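Tail component (Lactobacillus phage J-1, PDB 5LY8) forms part of the phage distal tail, and this piece of it, the second carbohydrate-binding module, probably binds saccharide on the surface of the host cell. Local coordinates at residues 92-98 against 229-235; 14-18 against 81-86; 113-119 against 206-212; 124-128 against 179-183; 34-38 against 120-125. One frame throughout, in Å; residues are numbered along the deposited sequence.

How the interactions relate
Two antiparallel-rich sheets pack face to face, as expected of the concanavalin clan. Interaction 1 pairs strands inside one sheet, and interaction 3 inside the other. Their centres are about 12 Å apart, and they meet in the core where F94 CE1 lies 3.4 Å from L116 CD1. Interaction 4 bridges the same two sheets. Interaction 2 ties an outer strand to a loop, its centre about 8 Å from that of interaction 1. Interaction 5 lays a loop on the second sheet, about 6 Å from interaction 3 between centres, and shares A124 and S125 with interaction 4. One magnesium ion lies about 9 Å from the S229 side chain; another lies about 11 Å from that of L128.

Interaction 1: 92-98 against 229-235; sequences ANFQFVN and SYFEWIN
Q95 and E232 face each other as an antiparallel hydrogen-bonded pair, and their side chains lie side by side. Q95 NE2 donates to E232 OE2 at 3.1 Å, from above the carboxylate plane; OE2 lies near the amide plane. V97 and Y230 form the next hydrogen-bonded pair. Here V97 CB sits over one face of the phenol ring, 3.8 Å from its centroid, a CH-pi contact. Y230 CG stands between backbone N and carbonyl carbon (chi1 62°), laying the ring alongside V97. On the other face of the sheet, F94 CB presses on F231 CZ at 3.4 Å. S229 OG donates to N98 OD1 at 2.6 Å. At the far end, N235 ND2 donates to N93 OD1 at 3.0 Å, on a lone pair in the carbonyl plane. Outside the pair, R16 forms a salt bridge with E232 OE1 and a cation-pi contact with Y230. The first face is therefore mixed: an amide-carboxylate bond, a CH-pi contact and the charge of R16. The second is mainly aromatic, with S229-N98 at one end.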
# COMPACT_ATOMS: atom_id res chain seq x y z
N ALA A 92 -5.38 6.85 -17.21
CA ALA A 92 -5.58 5.53 -17.80
C ALA A 92 -5.49 4.39 -16.79
O ALA A 92 -5.17 4.59 -15.60
CB ALA A 92 -4.62 5.34 -18.98
N ASN A 93 -5.79 3.17 -17.26
CA ASN A 93 -5.79 1.97 -16.44
C ASN A 93 -4.40 1.59 -15.96
O ASN A 93 -3.40 1.91 -16.60
CB ASN A 93 -6.36 0.79 -17.24
CG ASN A 93 -7.79 0.90 -17.68
OD1 ASN A 93 -8.26 0.07 -18.49
ND2 ASN A 93 -8.51 1.91 -17.20
N PHE A 94 -4.33 0.93 -14.80
CA PHE A 94 -3.02 0.55 -14.26
C PHE A 94 -3.16 -0.60 -13.32
O PHE A 94 -4.27 -0.93 -12.91
CB PHE A 94 -2.39 1.75 -13.48
CG PHE A 94 -3.18 2.26 -12.30
CD1 PHE A 94 -3.29 1.52 -11.12
CD2 PHE A 94 -3.81 3.50 -12.35
CE1 PHE A 94 -4.05 1.98 -10.04
CE2 PHE A 94 -4.52 3.99 -11.24
CZ PHE A 94 -4.65 3.22 -10.11
N GLN A 95 -2.02 -1.18 -12.95
CA GLN A 95 -1.94 -2.07 -11.80
C GLN A 95 -0.70 -1.72 -11.00
O GLN A 95 0.38 -1.47 -11.57
CB GLN A 95 -2.03 -3.56 -12.12
CG GLN A 95 -0.88 -4.14 -12.90
CD GLN A 95 -0.92 -5.65 -12.88
OE1 GLN A 95 -1.58 -6.27 -12.03
NE2 GLN A 95 -0.13 -6.27 -13.74
N PHE A 96 -0.86 -1.73 -9.69
CA PHE A 96 0.20 -1.41 -8.72
C PHE A 96 0.30 -2.60 -7.80
O PHE A 96 -0.67 -2.87 -7.08
CB PHE A 96 -0.24 -0.15 -7.98
CG PHE A 96 0.61 0.35 -6.85
CD1 PHE A 96 1.99 0.50 -6.99
CD2 PHE A 96 0.02 0.81 -5.69
CE1 PHE A 96 2.76 1.05 -5.96
CE2 PHE A 96 0.80 1.35 -4.66
CZ PHE A 96 2.16 1.50 -4.81
N VAL A 97 1.42 -3.33 -7.86
CA VAL A 97 1.53 -4.64 -7.22
C VAL A 97 2.68 -4.65 -6.25
O VAL A 97 3.82 -4.33 -6.64
CB VAL A 97 1.74 -5.73 -8.31
CG1 VAL A 97 1.80 -7.13 -7.69
CG2 VAL A 97 0.62 -5.68 -9.36
N ASN A 98 2.40 -5.08 -5.01
CA ASN A 98 3.41 -5.12 -3.97
C ASN A 98 3.36 -6.44 -3.26
O ASN A 98 2.32 -6.79 -2.68
CB ASN A 98 3.17 -3.99 -3.00
CG ASN A 98 3.61 -2.68 -3.58
OD1 ASN A 98 4.80 -2.40 -3.62
ND2 ASN A 98 2.68 -1.88 -4.09
N SER A 229 8.05 -4.72 -5.79
CA SER A 229 7.13 -3.62 -6.04
C SER A 229 7.18 -3.23 -7.50
O SER A 229 8.27 -3.08 -8.05
CB SER A 229 7.53 -2.40 -5.21
OG SER A 229 6.58 -1.35 -5.27
N TYR A 230 6.02 -2.95 -8.12
CA TYR A 230 6.03 -2.40 -9.47
C TYR A 230 4.73 -1.70 -9.73
O TYR A 230 3.70 -2.00 -9.12
CB TYR A 230 6.35 -3.42 -10.58
CG TYR A 230 5.39 -4.57 -10.73
CD1 TYR A 230 4.26 -4.46 -11.54
CD2 TYR A 230 5.64 -5.79 -10.11
CE1 TYR A 230 3.41 -5.54 -11.73
CE2 TYR A 230 4.78 -6.87 -10.28
CZ TYR A 230 3.68 -6.75 -11.10
OH TYR A 230 2.81 -7.82 -11.24
N PHE A 231 4.78 -0.81 -10.71
CA PHE A 231 3.59 -0.13 -11.21
C PHE A 231 3.65 -0.22 -12.72
O PHE A 231 4.71 0.04 -13.31
CB PHE A 231 3.59 1.34 -10.81
CG PHE A 231 2.42 2.13 -11.38
CD1 PHE A 231 1.27 2.33 -10.64
CD2 PHE A 231 2.47 2.64 -12.68
CE1 PHE A 231 0.20 3.05 -11.17
CE2 PHE A 231 1.39 3.33 -13.22
CZ PHE A 231 0.27 3.56 -12.46
N GLU A 232 2.53 -0.60 -13.34
CA GLU A 232 2.40 -0.62 -14.79
C GLU A 232 1.16 0.09 -15.26
O GLU A 232 0.08 -0.16 -14.73
CB GLU A 232 2.29 -2.07 -15.32
CG GLU A 232 3.42 -3.02 -15.02
CD GLU A 232 3.16 -4.44 -15.49
OE1 GLU A 232 4.17 -5.13 -15.75
OE2 GLU A 232 1.99 -4.90 -15.47
N TRP A 233 1.31 0.89 -16.31
CA TRP A 233 0.17 1.38 -17.05
C TRP A 233 -0.29 0.19 -17.90
O TRP A 233 0.55 -0.53 -18.44
CB TRP A 233 0.56 2.52 -17.98
CG TRP A 233 0.94 3.78 -17.26
CD1 TRP A 233 2.17 4.36 -17.23
CD2 TRP A 233 0.08 4.60 -16.47
NE1 TRP A 233 2.11 5.54 -16.54
CE2 TRP A 233 0.85 5.72 -16.06
CE3 TRP A 233 -1.27 4.54 -16.12
CZ2 TRP A 233 0.31 6.74 -15.26
CZ3 TRP A 233 -1.79 5.54 -15.31
CH2 TRP A 233 -1.00 6.62 -14.89
N ILE A 234 -1.60 -0.05 -17.99
CA ILE A 234 -2.11 -1.18 -18.77
C ILE A 234 -3.13 -0.70 -19.80
O ILE A 234 -3.66 0.41 -19.70
CB ILE A 234 -2.63 -2.33 -17.89
CG1 ILE A 234 -3.87 -1.90 -17.10
CG2 ILE A 234 -1.51 -2.94 -16.99
CD1 ILE A 234 -4.50 -2.96 -16.20
N ASN A 235 -3.36 -1.54 -20.83
CA ASN A 235 -4.30 -1.21 -21.93
C ASN A 235 -3.89 0.14 -22.54
O ASN A 235 -4.73 1.05 -22.65
CB ASN A 235 -5.76 -1.18 -21.41
CG ASN A 235 -6.18 -2.43 -20.69
OD1 ASN A 235 -6.02 -3.56 -21.17
ND2 ASN A 235 -6.71 -2.25 -19.50
O HOH W 1 -6.07 2.46 -20.13

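Interaction 2: 14-18 against 81-86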
# COMPACT_ATOMS: atom_id res chain seq x y z
N SER A 14 1.17 -3.20 -21.99
CA SER A 14 1.45 -2.72 -20.64
C SER A 14 2.79 -2.01 -20.64
O SER A 14 3.67 -2.34 -21.45
CB SER A 14 1.42 -3.87 -19.63
OG SER A 14 2.46 -4.81 -19.82
N GLU A 15 2.93 -0.97 -19.79
CA GLU A 15 4.16 -0.19 -19.72
C GLU A 15 4.59 -0.09 -18.27
O GLU A 15 3.94 0.61 -17.48
CB GLU A 15 3.98 1.21 -20.33
CG GLU A 15 3.50 1.17 -21.76
CD GLU A 15 3.20 2.50 -22.41
OE1 GLU A 15 3.06 3.52 -21.69
OE2 GLU A 15 3.03 2.49 -23.65
N ARG A 16 5.67 -0.78 -17.90
CA ARG A 16 6.17 -0.74 -16.55
C ARG A 16 6.88 0.57 -16.28
O ARG A 16 7.71 0.99 -17.09
CB ARG A 16 7.07 -1.95 -16.27
CG ARG A 16 7.14 -2.19 -14.76
CD ARG A 16 7.68 -3.54 -14.44
NE ARG A 16 6.64 -4.56 -14.41
CZ ARG A 16 6.84 -5.77 -13.91
NH1 ARG A 16 8.02 -6.09 -13.41
NH2 ARG A 16 5.85 -6.65 -13.89
N VAL A 17 6.51 1.25 -15.20
CA VAL A 17 7.09 2.52 -14.82
C VAL A 17 8.34 2.27 -13.99
O VAL A 17 9.35 2.96 -14.19
CB VAL A 17 6.04 3.37 -14.07
CG1 VAL A 17 6.65 4.55 -13.32
CG2 VAL A 17 4.97 3.85 -15.04
N TYR A 18 8.29 1.31 -13.05
CA TYR A 18 9.45 1.01 -12.23
C TYR A 18 9.25 -0.39 -11.72
O TYR A 18 8.12 -0.89 -11.72
CB TYR A 18 9.61 2.00 -11.03
CG TYR A 18 8.65 1.72 -9.90
CD1 TYR A 18 7.36 2.25 -9.90
CD2 TYR A 18 8.99 0.84 -8.87
CE1 TYR A 18 6.44 1.92 -8.91
CE2 TYR A 18 8.07 0.51 -7.87
CZ TYR A 18 6.80 1.02 -7.92
OH TYR A 18 5.87 0.67 -6.97
N THR A 81 7.89 8.71 -8.25
CA THR A 81 7.06 9.46 -9.19
C THR A 81 6.58 8.60 -10.34
O THR A 81 7.27 7.65 -10.74
CB THR A 81 7.75 10.73 -9.67
OG1 THR A 81 8.88 10.34 -10.44
CG2 THR A 81 8.14 11.63 -8.53
N ILE A 82 5.39 8.92 -10.84
CA ILE A 82 4.79 8.16 -11.93
C ILE A 82 4.49 9.12 -13.07
O ILE A 82 3.64 10.00 -12.90
CB ILE A 82 3.50 7.43 -11.47
CG1 ILE A 82 3.83 6.43 -10.35
CG2 ILE A 82 2.80 6.72 -12.65
CD1 ILE A 82 2.53 5.86 -9.72
N PRO A 83 5.19 8.99 -14.22
CA PRO A 83 4.90 9.87 -15.36
C PRO A 83 3.70 9.33 -16.15
O PRO A 83 3.23 8.21 -15.93
CB PRO A 83 6.20 9.81 -16.17
CG PRO A 83 6.80 8.49 -15.86
CD PRO A 83 6.24 8.02 -14.52
N LYS A 84 3.20 10.14 -17.07
CA LYS A 84 2.12 9.75 -17.98
C LYS A 84 2.54 8.54 -18.82
O LYS A 84 3.74 8.31 -19.04
CB LYS A 84 1.79 10.91 -18.93
CG LYS A 84 1.02 12.01 -18.21
CD LYS A 84 0.83 13.22 -19.13
CE LYS A 84 -0.09 14.20 -18.46
NZ LYS A 84 -0.26 15.44 -19.26
N ASN A 85 1.57 7.77 -19.28
CA ASN A 85 1.89 6.65 -20.17
C ASN A 85 2.34 7.20 -21.56
O ASN A 85 2.29 8.41 -21.81
CB ASN A 85 0.71 5.67 -20.24
CG ASN A 85 -0.52 6.15 -20.96
OD1 ASN A 85 -0.48 7.10 -21.75
ND2 ASN A 85 -1.64 5.49 -20.71
N SER A 86 2.80 6.33 -22.46
CA SER A 86 3.30 6.76 -23.76
C SER A 86 2.23 7.40 -24.65
O SER A 86 2.58 8.05 -25.65
CB SER A 86 3.95 5.58 -24.48
OG SER A 86 2.94 4.72 -24.99
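E15 holds S86 with both carboxylate oxygens. OE1 accepts from the backbone N of S86 at 2.9 Å, nearly straight at 171°. OE2 meets S86 OG at 2.6 Å, with the hydroxyl as donor. Both oxygens use their syn lone pairs, so the two bonds fix the carboxylate's rotation. The E15 chain runs extended beyond CG, which carries the acid across to the loop. In S86, chi1 of 76° keeps OG near its own backbone N, so one carboxylate can take both groups. The strand 11-20 is an outermost strand of the six-stranded sheet in this chain, and the loop after strand 73-81 passes along it. Further on, V17 CG1 points at the P83 ring, 3.7 Å from CD. The V17 branches part here, because CG1 lies opposite the backbone N (chi1 165°) and faces the proline, while CG2 comes to 4.3 Å from I82 CG2. P83 also gives its carbonyl oxygen to W233 NE1, and N85 OD1 accepts from S89 N.

Interaction 3: 113-119 against 206-212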
# COMPACT_ATOMS: atom_id res chain seq x y z
N GLU A 113 0.64 0.57 4.37
CA GLU A 113 -0.13 1.27 3.34
C GLU A 113 0.62 1.20 2.04
O GLU A 113 1.83 1.46 2.00
CB GLU A 113 -0.36 2.74 3.69
CG GLU A 113 -1.25 2.95 4.89
CD GLU A 113 -1.51 4.41 5.22
OE1 GLU A 113 -1.06 5.31 4.46
OE2 GLU A 113 -2.17 4.64 6.26
N PHE A 114 -0.11 0.88 0.96
CA PHE A 114 0.37 1.04 -0.41
C PHE A 114 -0.56 2.07 -1.04
O PHE A 114 -1.76 1.82 -1.21
CB PHE A 114 0.39 -0.28 -1.19
CG PHE A 114 1.44 -1.22 -0.65
CD1 PHE A 114 2.79 -0.93 -0.80
CD2 PHE A 114 1.09 -2.36 0.05
CE1 PHE A 114 3.77 -1.79 -0.27
CE2 PHE A 114 2.08 -3.23 0.56
CZ PHE A 114 3.41 -2.94 0.38
N ASN A 115 -0.00 3.26 -1.33
CA ASN A 115 -0.76 4.43 -1.73
C ASN A 115 -0.39 4.94 -3.09
O ASN A 115 0.80 4.94 -3.45
CB ASN A 115 -0.48 5.56 -0.71
CG ASN A 115 -0.90 5.21 0.69
OD1 ASN A 115 -1.76 4.35 0.87
ND2 ASN A 115 -0.30 5.83 1.69
N LEU A 116 -1.40 5.41 -3.82
CA LEU A 116 -1.23 6.12 -5.09
C LEU A 116 -1.75 7.53 -4.85
O LEU A 116 -2.80 7.73 -4.23
CB LEU A 116 -1.98 5.43 -6.22
CG LEU A 116 -1.41 4.04 -6.55
CD1 LEU A 116 -2.33 3.29 -7.45
CD2 LEU A 116 0.00 4.12 -7.17
N THR A 117 -0.99 8.51 -5.34
CA THR A 117 -1.24 9.91 -5.05
C THR A 117 -1.26 10.77 -6.29
O THR A 117 -0.79 10.34 -7.35
CB THR A 117 -0.15 10.41 -4.07
OG1 THR A 117 1.15 10.37 -4.68
CG2 THR A 117 -0.11 9.59 -2.77
N TYR A 118 -1.76 11.99 -6.13
CA TYR A 118 -1.72 13.00 -7.18
C TYR A 118 -1.51 14.33 -6.52
O TYR A 118 -2.29 14.73 -5.64
CB TYR A 118 -2.98 13.05 -8.06
CG TYR A 118 -2.82 13.96 -9.26
CD1 TYR A 118 -1.90 13.67 -10.26
CD2 TYR A 118 -3.54 15.15 -9.37
CE1 TYR A 118 -1.71 14.51 -11.34
CE2 TYR A 118 -3.39 15.98 -10.47
CZ TYR A 118 -2.48 15.65 -11.46
OH TYR A 118 -2.30 16.48 -12.54
N GLN A 119 -0.49 15.08 -6.97
CA GLN A 119 -0.17 16.41 -6.43
C GLN A 119 -0.20 16.43 -4.90
O GLN A 119 -0.71 17.37 -4.30
CB GLN A 119 -1.05 17.51 -7.08
CG GLN A 119 -0.82 17.59 -8.59
CD GLN A 119 -1.57 18.69 -9.31
OE1 GLN A 119 -2.74 19.06 -9.02
NE2 GLN A 119 -0.96 19.19 -10.36
N ILE A 206 -3.11 10.21 -11.51
CA ILE A 206 -2.13 9.84 -10.50
C ILE A 206 -0.74 10.26 -10.97
O ILE A 206 -0.47 10.30 -12.18
CB ILE A 206 -2.17 8.38 -10.00
CG1 ILE A 206 -1.98 7.43 -11.14
CG2 ILE A 206 -3.45 8.07 -9.15
CD1 ILE A 206 -1.60 6.06 -10.68
N ASP A 207 0.16 10.55 -10.02
CA ASP A 207 1.53 10.94 -10.35
C ASP A 207 2.56 10.42 -9.36
O ASP A 207 3.73 10.79 -9.46
CB ASP A 207 1.67 12.48 -10.49
CG ASP A 207 1.47 13.22 -9.17
OD1 ASP A 207 1.44 12.57 -8.13
OD2 ASP A 207 1.36 14.47 -9.19
N GLY A 208 2.17 9.57 -8.42
CA GLY A 208 3.12 9.11 -7.43
C GLY A 208 2.62 7.95 -6.63
O GLY A 208 1.43 7.62 -6.65
N TRP A 209 3.56 7.34 -5.89
CA TRP A 209 3.22 6.24 -4.99
C TRP A 209 4.02 6.36 -3.72
O TRP A 209 5.14 6.90 -3.74
CB TRP A 209 3.48 4.87 -5.66
CG TRP A 209 4.92 4.60 -5.99
CD1 TRP A 209 5.59 4.96 -7.12
CD2 TRP A 209 5.87 3.90 -5.17
NE1 TRP A 209 6.90 4.54 -7.05
CE2 TRP A 209 7.10 3.89 -5.86
CE3 TRP A 209 5.81 3.29 -3.90
CZ2 TRP A 209 8.25 3.28 -5.35
CZ3 TRP A 209 6.96 2.72 -3.38
CH2 TRP A 209 8.15 2.67 -4.13
N THR A 210 3.46 5.83 -2.63
CA THR A 210 4.14 5.73 -1.34
C THR A 210 3.82 4.39 -0.72
O THR A 210 2.65 3.98 -0.71
CB THR A 210 3.69 6.83 -0.36
OG1 THR A 210 4.04 8.12 -0.87
CG2 THR A 210 4.33 6.67 1.05
N ALA A 211 4.83 3.73 -0.14
CA ALA A 211 4.66 2.53 0.69
C ALA A 211 5.13 2.90 2.11
O ALA A 211 6.23 3.46 2.25
CB ALA A 211 5.48 1.38 0.13
N TRP A 212 4.31 2.63 3.15
CA TRP A 212 4.63 3.05 4.51
C TRP A 212 4.39 1.88 5.43
O TRP A 212 3.37 1.19 5.33
CB TRP A 212 3.75 4.27 4.87
CG TRP A 212 3.89 4.83 6.25
CD1 TRP A 212 5.05 5.12 6.92
CD2 TRP A 212 2.82 5.19 7.13
NE1 TRP A 212 4.77 5.67 8.16
CE2 TRP A 212 3.40 5.71 8.31
CE3 TRP A 212 1.42 5.09 7.04
CZ2 TRP A 212 2.62 6.20 9.37
CZ3 TRP A 212 0.65 5.56 8.10
CH2 TRP A 212 1.25 6.08 9.25
O HOH W 2 1.68 12.97 -5.50
O HOH W 3 3.42 9.78 -3.11
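A classic beta bulge ends this antiparallel pairing: D207 and G208 both face T117. T117 O accepts from D207 N at 2.8 Å and only weakly from G208 N. T117 N donates to G208 O, and regular pairs run from N115 with T210 to E113 with W212. The D207 carboxylate reaches past the bulge, its CG set between backbone N and carbonyl carbon (chi1 67°), which helps bring it to Q119. OD2 accepts from Q119 N at 3.0 Å, met on the syn side but 33° out of the carboxylate plane, and lies 3.5 Å from Y118 CD1. Two waters link this face: one joins T117 OG1 to D207 OD1, the other T117 OG1 to T210 OG1. Along the same face, E113 and W212 lie side by side, with E113 OE2 at the indole edge, 3.5 Å from CZ3. N115 ND2 donates to E113 OE1 at 2.9 Å, and that oxygen also accepts from A37 N. On the other face, A211 CB touches F114 CE1 at 3.6 Å. L116 on this face, and I206 just before the strand, pack against strand 94-103. Strand 121-130 flanks 110-118, while the loop holding V35 and A37 crosses the polar face.

Interaction 4: 124-128 against 179-183; sequences ASLAL and LTFRL
A124 begins the contact, with CB 4.3 Å from both L179 CD2 and F181 CZ. S125 turns its side chain away, to N115, but its carbonyl O lies 3.5 Å from F181 CE2. L126 makes the closest contact between two side chains: its CB sits at the edge of the F181 ring, in the ring plane, 3.7 Å from CD2. The two side chains run antiparallel. L126 CG stands opposite its backbone N (chi1 -174°), toward the other strand, and CD1 then lies 3.7 Å from R182 O. L128 closes the row, where its CD1 meets L183 CD2 at 4.2 Å, the two side chains crossing at about a right angle. The strand axes come within 8.5 Å, at 20° to each other. They belong to the two facing sheets of the sandwich. F140 and I172 extend the core around L126, while F154 meets F181 edge-to-face. The contact is therefore hydrophobic: leucine and alanine carbons pack on each other and on the F181 ring, with no hydrogen bond between the segments.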
# COMPACT_ATOMS: atom_id res chain seq x y z
N ALA A 124 -5.70 6.65 -3.95
CA ALA A 124 -6.12 5.32 -3.47
C ALA A 124 -5.15 4.84 -2.42
O ALA A 124 -3.94 5.05 -2.56
CB ALA A 124 -6.19 4.31 -4.63
N SER A 125 -5.67 4.17 -1.38
CA SER A 125 -4.84 3.63 -0.31
C SER A 125 -5.30 2.26 0.09
O SER A 125 -6.46 2.09 0.53
CB SER A 125 -4.87 4.56 0.91
OG SER A 125 -4.15 3.97 1.99
N LEU A 126 -4.40 1.28 -0.09
CA LEU A 126 -4.63 -0.10 0.34
C LEU A 126 -3.93 -0.29 1.69
O LEU A 126 -2.73 -0.02 1.77
CB LEU A 126 -4.07 -1.07 -0.71
CG LEU A 126 -4.34 -2.56 -0.51
CD1 LEU A 126 -4.12 -3.31 -1.82
CD2 LEU A 126 -3.46 -3.19 0.60
N ALA A 127 -4.64 -0.72 2.72
CA ALA A 127 -4.01 -0.95 4.01
C ALA A 127 -4.28 -2.34 4.52
O ALA A 127 -5.33 -2.92 4.25
CB ALA A 127 -4.47 0.09 5.04
N LEU A 128 -3.31 -2.88 5.27
CA LEU A 128 -3.49 -4.05 6.10
C LEU A 128 -3.03 -3.66 7.49
O LEU A 128 -1.99 -3.01 7.62
CB LEU A 128 -2.67 -5.26 5.60
CG LEU A 128 -2.91 -6.56 6.34
CD1 LEU A 128 -4.31 -7.15 6.05
CD2 LEU A 128 -1.86 -7.60 5.99
N LEU A 179 -12.31 0.61 -9.40
CA LEU A 179 -11.12 0.56 -8.59
C LEU A 179 -11.17 -0.76 -7.82
O LEU A 179 -12.14 -1.03 -7.09
CB LEU A 179 -11.14 1.76 -7.62
CG LEU A 179 -9.99 1.87 -6.62
CD1 LEU A 179 -8.63 1.95 -7.32
CD2 LEU A 179 -10.17 3.07 -5.75
N THR A 180 -10.12 -1.60 -7.99
CA THR A 180 -10.06 -2.88 -7.29
C THR A 180 -8.86 -2.91 -6.35
O THR A 180 -7.74 -2.46 -6.69
CB THR A 180 -9.96 -4.01 -8.31
OG1 THR A 180 -11.12 -4.00 -9.13
CG2 THR A 180 -9.81 -5.41 -7.67
N PHE A 181 -9.10 -3.49 -5.17
CA PHE A 181 -8.07 -3.77 -4.20
C PHE A 181 -8.04 -5.28 -4.01
O PHE A 181 -9.11 -5.90 -3.81
CB PHE A 181 -8.43 -3.13 -2.87
CG PHE A 181 -8.46 -1.63 -2.86
CD1 PHE A 181 -9.60 -0.94 -3.28
CD2 PHE A 181 -7.37 -0.91 -2.42
CE1 PHE A 181 -9.61 0.45 -3.27
CE2 PHE A 181 -7.40 0.48 -2.40
CZ PHE A 181 -8.51 1.15 -2.82
N ARG A 182 -6.85 -5.88 -4.04
CA ARG A 182 -6.74 -7.31 -3.80
C ARG A 182 -5.67 -7.60 -2.78
O ARG A 182 -4.67 -6.88 -2.68
CB ARG A 182 -6.35 -8.09 -5.06
CG ARG A 182 -7.27 -7.82 -6.26
CD ARG A 182 -7.28 -8.94 -7.28
NE ARG A 182 -5.93 -9.43 -7.57
CZ ARG A 182 -5.19 -9.02 -8.60
NH1 ARG A 182 -5.66 -8.12 -9.46
NH2 ARG A 182 -3.97 -9.51 -8.77
N LEU A 183 -5.87 -8.70 -2.06
CA LEU A 183 -4.85 -9.26 -1.20
C LEU A 183 -4.79 -10.74 -1.60
O LEU A 183 -5.50 -11.59 -1.06
CB LEU A 183 -5.13 -9.06 0.29
CG LEU A 183 -3.99 -9.38 1.21
CD1 LEU A 183 -2.92 -8.29 1.15
CD2 LEU A 183 -4.51 -9.55 2.64

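Interaction 5: 34-38 against 120-125; sequences GVTAF and GKIVAS
V35 and I122 meet through carbon atoms only, and no hydrogen bond crosses this contact, although it brings a loop without regular structure beside the start of strand 121-130. The two side chains pass alongside each other, pointing opposite ways. V35 CG1 meets I122 CD1 at 3.7 Å, and its other branch, CG2, lies 3.6 Å from the backbone O of G120. Both methyls lie by G120 O, and CG1 also reaches I122. I122 bends twice: chi1 is -61° and chi2 -68°, and this curl brings the ethyl arm back toward the loop. CD1 then touches V35, while CG1 lies 4.0 Å from A37 CB and 3.9 Å from the backbone O of T36. A37 CB also rests 3.4 Å from S125 OG. Polar bonds to neighbouring strands fix the loop itself. V35 O accepts from N115 ND2, V35 N donates to T210 OG1, and F38 N joins A37 N in donating to the carboxylate of E113. G120 has a positive phi and lies in the tight turn between strands 110-118 and 121-130. V123 and A124 then both face L116, a classic beta bulge in that hairpin, and the loop lies over I122 and S125, on either side of the bulge in sequence.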
# COMPACT_ATOMS: atom_id res chain seq x y z
N GLY A 34 6.83 10.87 1.76
CA GLY A 34 5.66 10.61 0.94
C GLY A 34 4.36 11.00 1.59
O GLY A 34 4.32 11.87 2.47
N VAL A 35 3.29 10.34 1.17
CA VAL A 35 1.94 10.67 1.63
C VAL A 35 1.35 9.47 2.34
O VAL A 35 1.38 8.35 1.81
CB VAL A 35 1.03 11.06 0.44
CG1 VAL A 35 -0.31 11.58 0.95
CG2 VAL A 35 1.69 12.09 -0.48
N THR A 36 0.83 9.69 3.55
CA THR A 36 0.16 8.64 4.34
C THR A 36 -1.33 8.90 4.39
O THR A 36 -1.76 10.03 4.18
CB THR A 36 0.70 8.57 5.77
OG1 THR A 36 0.36 9.78 6.48
CG2 THR A 36 2.18 8.34 5.81
N ALA A 37 -2.13 7.85 4.62
CA ALA A 37 -3.58 7.95 4.59
C ALA A 37 -4.25 7.83 5.95
O ALA A 37 -5.31 8.42 6.16
CB ALA A 37 -4.15 6.90 3.64
N PHE A 38 -3.66 7.07 6.89
CA PHE A 38 -4.31 6.82 8.18
C PHE A 38 -4.82 8.14 8.78
O PHE A 38 -4.03 9.07 8.99
CB PHE A 38 -3.36 6.13 9.15
CG PHE A 38 -4.03 5.87 10.47
CD1 PHE A 38 -5.04 4.93 10.59
CD2 PHE A 38 -3.67 6.60 11.59
CE1 PHE A 38 -5.66 4.70 11.81
CE2 PHE A 38 -4.31 6.37 12.82
CZ PHE A 38 -5.30 5.43 12.92
N GLY A 120 0.34 15.37 -4.28
CA GLY A 120 0.50 15.33 -2.83
C GLY A 120 -0.69 14.81 -2.05
O GLY A 120 -0.63 14.81 -0.81
N LYS A 121 -1.76 14.38 -2.72
CA LYS A 121 -2.94 13.88 -2.03
C LYS A 121 -3.15 12.42 -2.36
O LYS A 121 -2.88 11.99 -3.49
CB LYS A 121 -4.18 14.68 -2.45
CG LYS A 121 -4.17 16.11 -1.90
CD LYS A 121 -5.53 16.80 -2.10
CE LYS A 121 -5.50 18.26 -1.69
NZ LYS A 121 -5.46 18.40 -0.21
N ILE A 122 -3.67 11.66 -1.40
CA ILE A 122 -4.08 10.29 -1.66
C ILE A 122 -5.20 10.26 -2.70
O ILE A 122 -6.19 10.99 -2.60
CB ILE A 122 -4.62 9.64 -0.36
CG1 ILE A 122 -3.57 9.57 0.77
CG2 ILE A 122 -5.24 8.25 -0.64
CD1 ILE A 122 -2.39 8.58 0.47
N VAL A 123 -5.02 9.36 -3.68
CA VAL A 123 -6.05 8.99 -4.63
C VAL A 123 -6.59 7.61 -4.21
O VAL A 123 -7.80 7.44 -4.11
CB VAL A 123 -5.58 9.06 -6.09
CG1 VAL A 123 -6.62 8.47 -7.05
CG2 VAL A 123 -5.26 10.49 -6.48
N ALA A 124 -5.70 6.65 -3.95
CA ALA A 124 -6.12 5.32 -3.47
C ALA A 124 -5.15 4.84 -2.42
O ALA A 124 -3.94 5.05 -2.56
CB ALA A 124 -6.19 4.31 -4.63
N SER A 125 -5.67 4.17 -1.38
CA SER A 125 -4.84 3.63 -0.31
C SER A 125 -5.30 2.26 0.09
O SER A 125 -6.46 2.09 0.53
CB SER A 125 -4.87 4.56 0.91
OG SER A 125 -4.15 3.97 1.99